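Local coordinates for protein serine racemase (Enterococcus faecalis, PDB 4ECL) that belongs to the alanine racemase family, pairing an N-terminal TIM-barrel domain with a C-terminal beta-rich domain in an assembly of two chains, at residues A[286-291]-A[306-311]; A[280-285]-A[333-338]. All blocks are in the same frame, centred on the assembly; numbering follows the deposited sequence.

Contact 1 of 2, residues A[286-291]-A[306-311]; sequences DGFPRN and APIVGK
R290 N is hydrogen-bonded to E359 OE2 and K311 O to R132 NH2, both partners belonging to the second subunit, so the side of the contact where R290 meets K311 lies at the dimer interface. No hydrogen bond crosses between 286-291 and 306-311, and the two segments together bury 158 Å². Where R290 meets K311, aliphatic carbon approaches a guanidinium: K311 CE lies 3.4 Å from R290 NH2, oblique to the group's plane. R290 is fully extended from CG to NE, whereas K311 folds at chi2 (-62°) and chi3 (-70°), which leaves K311 NZ 4.3 Å from R290 NH2. Two positive groups this close would be expected to disfavour each other somewhat. The other meeting is apolar: I308 CD1 comes to the edge of the phenyl ring, in its plane, 3.8 Å from F288 CE2 and 4.1 Å from F288 CZ. The CB of F288 points toward the other segment, and with CG anti to the backbone N (chi1 -165°) the ring presents its CE2/CZ edge to I308 CD1, the two side chains approaching from opposite directions. F288 also packs on L317 of strand 317-320, which pairs antiparallel with strand 304-309, the strand carrying I308.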
ATOM      1  N   ASP A 286       1.963   6.369   2.171  1.00 18.81           N
ATOM      2  CA  ASP A 286       2.542   5.674   3.316  1.00 17.36           C
ATOM      3  C   ASP A 286       1.535   4.670   3.868  1.00 25.58           C
ATOM      4  O   ASP A 286       1.800   3.991   4.853  1.00 30.08           O
ATOM      5  CB  ASP A 286       2.963   6.666   4.410  1.00 16.72           C
ATOM      6  CG  ASP A 286       4.045   7.613   3.953  1.00 26.19           C
ATOM      7  OD1 ASP A 286       5.219   7.183   3.867  1.00 23.53           O
ATOM      8  OD2 ASP A 286       3.725   8.797   3.699  1.00 28.34           O
ATOM      9  N   GLY A 287       0.374   4.580   3.228  1.00 26.39           N
ATOM     10  CA  GLY A 287      -0.637   3.625   3.641  1.00 23.70           C
ATOM     11  C   GLY A 287      -1.624   4.168   4.645  1.00 23.60           C
ATOM     12  O   GLY A 287      -2.387   3.419   5.245  1.00 30.66           O
ATOM     13  N   PHE A 288      -1.611   5.473   4.862  1.00 24.30           N
ATOM     14  CA  PHE A 288      -2.637   6.073   5.699  1.00 20.91           C
ATOM     15  C   PHE A 288      -3.767   6.505   4.762  1.00 26.75           C
ATOM     16  O   PHE A 288      -3.632   7.476   4.026  1.00 31.81           O
ATOM     17  CB  PHE A 288      -2.054   7.239   6.505  1.00 24.03           C
ATOM     18  CG  PHE A 288      -2.920   7.685   7.653  1.00 26.15           C
ATOM     19  CD1 PHE A 288      -3.104   6.870   8.759  1.00 31.63           C
ATOM     20  CD2 PHE A 288      -3.542   8.929   7.628  1.00 27.66           C
ATOM     21  CE1 PHE A 288      -3.899   7.277   9.813  1.00 29.09           C
ATOM     22  CE2 PHE A 288      -4.335   9.350   8.674  1.00 26.05           C
ATOM     23  CZ  PHE A 288      -4.518   8.519   9.773  1.00 29.98           C
ATOM     24  N   PRO A 289      -4.880   5.761   4.769  1.00 28.70           N
ATOM     25  CA  PRO A 289      -5.944   5.855   3.755  1.00 26.43           C
ATOM     26  C   PRO A 289      -6.494   7.266   3.525  1.00 24.57           C
ATOM     27  O   PRO A 289      -6.876   7.949   4.466  1.00 26.36           O
ATOM     28  CB  PRO A 289      -7.052   4.970   4.329  1.00 31.95           C
ATOM     29  CG  PRO A 289      -6.357   4.038   5.267  1.00 32.28           C
ATOM     30  CD  PRO A 289      -5.215   4.804   5.840  1.00 33.05           C
ATOM     31  N   ARG A 290      -6.551   7.678   2.265  1.00 25.32           N
ATOM     32  CA  ARG A 290      -7.058   8.997   1.914  1.00 19.70           C
ATOM     33  C   ARG A 290      -8.503   9.239   2.372  1.00 27.21           C
ATOM     34  O   ARG A 290      -8.888  10.374   2.625  1.00 23.90           O
ATOM     35  CB  ARG A 290      -6.937   9.217   0.411  1.00 22.05           C
ATOM     36  CG  ARG A 290      -7.217  10.632  -0.025  1.00 26.84           C
ATOM     37  CD  ARG A 290      -6.982  10.824  -1.517  1.00 39.18           C
ATOM     38  NE  ARG A 290      -7.272  12.199  -1.903  1.00 51.31           N
ATOM     39  CZ  ARG A 290      -8.465  12.628  -2.309  1.00 62.71           C
ATOM     40  NH1 ARG A 290      -9.485  11.778  -2.399  1.00 65.33           N
ATOM     41  NH2 ARG A 290      -8.634  13.906  -2.632  1.00 62.72           N
ATOM     42  N   ASN A 291      -9.302   8.183   2.509  1.00 25.15           N
ATOM     43  CA  ASN A 291     -10.691   8.368   2.938  1.00 27.42           C
ATOM     44  C   ASN A 291     -10.828   8.737   4.424  1.00 29.33           C
ATOM     45  O   ASN A 291     -11.925   8.988   4.921  1.00 31.49           O
ATOM     46  CB  ASN A 291     -11.566   7.162   2.566  1.00 34.76           C
ATOM     47  CG  ASN A 291     -11.189   5.904   3.329  1.00 41.74           C
ATOM     48  OD1 ASN A 291     -10.403   5.948   4.275  1.00 43.68           O
ATOM     49  ND2 ASN A 291     -11.760   4.770   2.925  1.00 38.99           N
ATOM     50  N   ALA A 306      -6.210  15.653  17.775  1.00 34.27           N
ATOM     51  CA  ALA A 306      -6.045  16.690  16.760  1.00 29.15           C
ATOM     52  C   ALA A 306      -6.695  16.202  15.480  1.00 26.67           C
ATOM     53  O   ALA A 306      -6.152  15.319  14.808  1.00 27.11           O
ATOM     54  CB  ALA A 306      -4.573  16.976  16.530  1.00 25.79           C
ATOM     55  N   PRO A 307      -7.874  16.749  15.150  1.00 27.25           N
ATOM     56  CA  PRO A 307      -8.620  16.283  13.975  1.00 33.45           C
ATOM     57  C   PRO A 307      -7.859  16.574  12.684  1.00 35.95           C
ATOM     58  O   PRO A 307      -7.214  17.613  12.558  1.00 33.04           O
ATOM     59  CB  PRO A 307      -9.909  17.110  14.018  1.00 36.73           C
ATOM     60  CG  PRO A 307     -10.006  17.618  15.421  1.00 32.21           C
ATOM     61  CD  PRO A 307      -8.604  17.779  15.902  1.00 31.86           C
ATOM     62  N   ILE A 308      -7.917  15.644  11.744  1.00 34.84           N
ATOM     63  CA  ILE A 308      -7.310  15.860  10.448  1.00 34.85           C
ATOM     64  C   ILE A 308      -8.106  16.925   9.698  1.00 37.58           C
ATOM     65  O   ILE A 308      -9.337  16.873   9.649  1.00 39.06           O
ATOM     66  CB  ILE A 308      -7.268  14.565   9.644  1.00 33.09           C
ATOM     67  CG1 ILE A 308      -6.487  13.502  10.423  1.00 28.83           C
ATOM     68  CG2 ILE A 308      -6.655  14.822   8.276  1.00 35.06           C
ATOM     69  CD1 ILE A 308      -6.594  12.111   9.838  1.00 36.52           C
ATOM     70  N   VAL A 309      -7.405  17.904   9.135  1.00 33.09           N
ATOM     71  CA  VAL A 309      -8.067  18.987   8.417  1.00 33.58           C
ATOM     72  C   VAL A 309      -7.723  18.943   6.926  1.00 36.13           C
ATOM     73  O   VAL A 309      -6.565  18.744   6.546  1.00 34.95           O
ATOM     74  CB  VAL A 309      -7.735  20.365   9.034  1.00 42.29           C
ATOM     75  CG1 VAL A 309      -8.177  20.404  10.486  1.00 39.57           C
ATOM     76  CG2 VAL A 309      -6.254  20.646   8.948  1.00 44.34           C
ATOM     77  N   GLY A 310      -8.747  19.087   6.088  1.00 37.60           N
ATOM     78  CA  GLY A 310      -8.576  19.055   4.648  1.00 35.81           C
ATOM     79  C   GLY A 310      -8.332  17.647   4.135  1.00 35.11           C
ATOM     80  O   GLY A 310      -8.426  16.673   4.888  1.00 35.68           O
ATOM     81  N   LYS A 311      -8.005  17.539   2.853  1.00 31.48           N
ATOM     82  CA  LYS A 311      -7.749  16.239   2.240  1.00 31.47           C
ATOM     83  C   LYS A 311      -6.367  15.729   2.630  1.00 31.09           C
ATOM     84  O   LYS A 311      -5.446  16.521   2.889  1.00 33.48           O
ATOM     85  CB  LYS A 311      -7.851  16.336   0.719  1.00 37.16           C
ATOM     86  CG  LYS A 311      -9.075  17.090   0.227  1.00 44.13           C
ATOM     87  CD  LYS A 311     -10.362  16.383   0.649  1.00 49.79           C
ATOM     88  CE  LYS A 311     -10.566  15.068  -0.105  1.00 53.94           C
ATOM     89  NZ  LYS A 311     -11.876  14.411   0.210  1.00 54.71           N
TER

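Contact 2 of 2, residues A[280-285]-A[333-338]; sequences LPIGYA and ATLIGK
L280 and I282 face A333 and L335 across the interior of the C-terminal beta domain, where an inverse gamma turn and a classic beta bulge shape the two segments. P281 is the centre of the turn; the evidence is its phi/psi of -87/52° and a weak hydrogen bond of 2.9 Å from I282 N to L280 O. On the other segment, L335 and I336 both stand opposite L247 of strand 245-257, which defines the bulge just as the chain rounds a corner.

Polar bonds hold the strand from outside the contact: A333 pairs through its backbone with A249, and T334 OG1 bonds to K248 NZ.

Contacts between the segments are wholly apolar and bury 163 Å². The backbones stay well apart, L280 CA lying 7.9 Å from A333 CA, so side chains alone bridge the interval. All four touching residues are buried, with V251 also packing against L280, I301 against A333 and V299 against L335. L280 straddles the alanine methyl with both branches: its CD1 and CD2 are each 3.7 Å from A333 CB. In the second apolar pair the side chains meet tip to tip. I282 has CG1 anti to the backbone N (chi1 -174°), which sets CG2 between N and the carbonyl carbon, and there I282 CG2 approaches L335 CD2 to 3.8 Å.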
ATOM      1  N   LEU A 280       1.989  17.118   9.173  1.00 20.31           N
ATOM      2  CA  LEU A 280       2.631  15.819   9.360  1.00 25.75           C
ATOM      3  C   LEU A 280       3.101  15.262   8.017  1.00 27.34           C
ATOM      4  O   LEU A 280       2.365  15.288   7.033  1.00 30.36           O
ATOM      5  CB  LEU A 280       1.654  14.833   9.995  1.00 23.08           C
ATOM      6  CG  LEU A 280       1.136  15.167  11.397  1.00 28.19           C
ATOM      7  CD1 LEU A 280       0.148  14.115  11.863  1.00 21.96           C
ATOM      8  CD2 LEU A 280       2.287  15.290  12.388  1.00 29.04           C
ATOM      9  N   PRO A 281       4.327  14.742   7.978  1.00 27.09           N
ATOM     10  CA  PRO A 281       4.946  14.239   6.752  1.00 27.01           C
ATOM     11  C   PRO A 281       4.558  12.791   6.533  1.00 27.20           C
ATOM     12  O   PRO A 281       5.418  11.925   6.375  1.00 29.49           O
ATOM     13  CB  PRO A 281       6.432  14.345   7.070  1.00 28.05           C
ATOM     14  CG  PRO A 281       6.484  14.041   8.550  1.00 26.30           C
ATOM     15  CD  PRO A 281       5.217  14.599   9.141  1.00 24.59           C
ATOM     16  N   ILE A 282       3.258  12.524   6.568  1.00 27.54           N
ATOM     17  CA  ILE A 282       2.739  11.212   6.230  1.00 23.38           C
ATOM     18  C   ILE A 282       1.487  11.372   5.384  1.00 24.84           C
ATOM     19  O   ILE A 282       0.641  12.229   5.660  1.00 21.63           O
ATOM     20  CB  ILE A 282       2.427  10.365   7.473  1.00 23.69           C
ATOM     21  CG1 ILE A 282       2.022   8.946   7.066  1.00 20.70           C
ATOM     22  CG2 ILE A 282       1.317  10.993   8.309  1.00 21.41           C
ATOM     23  CD1 ILE A 282       1.708   8.055   8.295  1.00 20.73           C
ATOM     24  N   GLY A 283       1.383  10.563   4.334  1.00 25.68           N
ATOM     25  CA  GLY A 283       0.242  10.638   3.442  1.00 28.11           C
ATOM     26  C   GLY A 283      -0.288   9.277   3.033  1.00 27.69           C
ATOM     27  O   GLY A 283       0.057   8.251   3.639  1.00 22.59           O
ATOM     28  N   TYR A 284      -1.121   9.249   1.993  1.00 23.96           N
ATOM     29  CA  TYR A 284      -1.738   7.981   1.603  1.00 23.46           C
ATOM     30  C   TYR A 284      -0.738   7.007   0.978  1.00 23.37           C
ATOM     31  O   TYR A 284      -0.884   5.805   1.120  1.00 29.13           O
ATOM     32  CB  TYR A 284      -3.010   8.172   0.768  1.00 18.03           C
ATOM     33  CG  TYR A 284      -2.874   9.035  -0.474  1.00 19.15           C
ATOM     34  CD1 TYR A 284      -2.219   8.564  -1.609  1.00 19.88           C
ATOM     35  CD2 TYR A 284      -3.447  10.299  -0.528  1.00 25.37           C
ATOM     36  CE1 TYR A 284      -2.111   9.346  -2.753  1.00 29.46           C
ATOM     37  CE2 TYR A 284      -3.348  11.089  -1.668  1.00 31.50           C
ATOM     38  CZ  TYR A 284      -2.678  10.607  -2.775  1.00 27.76           C
ATOM     39  OH  TYR A 284      -2.574  11.386  -3.894  1.00 28.01           O
ATOM     40  N   ALA A 285       0.315   7.516   0.343  1.00 28.80           N
ATOM     41  CA  ALA A 285       1.361   6.625  -0.170  1.00 28.76           C
ATOM     42  C   ALA A 285       2.059   5.860   0.950  1.00 23.57           C
ATOM     43  O   ALA A 285       2.663   4.817   0.718  1.00 29.45           O
ATOM     44  CB  ALA A 285       2.373   7.385  -0.992  1.00 26.18           C
ATOM     45  N   ALA A 333       3.269  12.808  16.620  1.00 22.16           N
ATOM     46  CA  ALA A 333       1.852  12.522  16.472  1.00 28.17           C
ATOM     47  C   ALA A 333       1.646  11.003  16.398  1.00 28.07           C
ATOM     48  O   ALA A 333       2.353  10.305  15.671  1.00 22.23           O
ATOM     49  CB  ALA A 333       1.306  13.183  15.209  1.00 28.69           C
ATOM     50  N   THR A 334       0.664  10.508  17.142  1.00 25.50           N
ATOM     51  CA  THR A 334       0.328   9.092  17.150  1.00 25.06           C
ATOM     52  C   THR A 334      -0.934   8.892  16.313  1.00 21.90           C
ATOM     53  O   THR A 334      -2.009   9.367  16.684  1.00 28.61           O
ATOM     54  CB  THR A 334       0.125   8.614  18.602  1.00 28.71           C
ATOM     55  OG1 THR A 334       1.378   8.694  19.287  1.00 27.77           O
ATOM     56  CG2 THR A 334      -0.372   7.180  18.655  1.00 27.11           C
ATOM     57  N   LEU A 335      -0.797   8.238  15.165  1.00 18.03           N
ATOM     58  CA  LEU A 335      -1.937   8.020  14.280  1.00 23.18           C
ATOM     59  C   LEU A 335      -2.619   6.696  14.602  1.00 26.36           C
ATOM     60  O   LEU A 335      -3.817   6.512  14.364  1.00 23.51           O
ATOM     61  CB  LEU A 335      -1.504   8.051  12.807  1.00 22.20           C
ATOM     62  CG  LEU A 335      -0.927   9.374  12.301  1.00 21.07           C
ATOM     63  CD1 LEU A 335       0.571   9.500  12.616  1.00 23.90           C
ATOM     64  CD2 LEU A 335      -1.184   9.553  10.807  1.00 20.55           C
ATOM     65  N   ILE A 336      -1.830   5.769  15.127  1.00 25.77           N
ATOM     66  CA  ILE A 336      -2.343   4.509  15.641  1.00 24.89           C
ATOM     67  C   ILE A 336      -1.517   4.226  16.871  1.00 25.55           C
ATOM     68  O   ILE A 336      -0.285   4.235  16.792  1.00 26.51           O
ATOM     69  CB  ILE A 336      -2.138   3.338  14.650  1.00 20.65           C
ATOM     70  CG1 ILE A 336      -2.998   3.511  13.396  1.00 22.51           C
ATOM     71  CG2 ILE A 336      -2.478   2.004  15.325  1.00 29.08           C
ATOM     72  CD1 ILE A 336      -2.740   2.453  12.329  1.00 23.48           C
ATOM     73  N   GLY A 337      -2.176   3.993  18.006  1.00 24.74           N
ATOM     74  CA  GLY A 337      -1.466   3.733  19.246  1.00 26.16           C
ATOM     75  C   GLY A 337      -1.914   4.570  20.438  1.00 26.87           C
ATOM     76  O   GLY A 337      -2.991   5.174  20.420  1.00 23.99           O
ATOM     77  N   LYS A 338      -1.083   4.599  21.478  1.00 32.45           N
ATOM     78  CA  LYS A 338      -1.414   5.285  22.737  1.00 32.27           C
ATOM     79  C   LYS A 338      -0.563   6.521  22.958  1.00 37.48           C
ATOM     80  O   LYS A 338       0.613   6.559  22.588  1.00 39.11           O
ATOM     81  CB  LYS A 338      -1.201   4.369  23.949  1.00 36.21           C
ATOM     82  CG  LYS A 338      -2.021   3.109  23.982  1.00 37.08           C
ATOM     83  CD  LYS A 338      -1.735   2.334  25.273  1.00 49.54           C
ATOM     84  CE  LYS A 338      -2.152   0.856  25.177  1.00 54.45           C
ATOM     85  NZ  LYS A 338      -1.310   0.075  24.215  1.00 53.52           N
TER

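The centres of contacts 1 and 2 lie about 8 Å apart in the C-terminal domain, and both reach the same mixed sheet. Along the chain the order is 280-285, 286-291, 306-311, 333-338: the first two segments are one continuous run following strand 275-280, and contact 1 is completed before contact 2 closes. Among the packing points that join them, F288 CZ lies 3.6 Å from L335 CD2, making one hydrophobic cluster of both contacts, and R290 CD lies 3.6 Å from Y284 CE2. Since R290 and Y284 also pack against the second subunit, a single loop links the interior of the domain to the dimer interface.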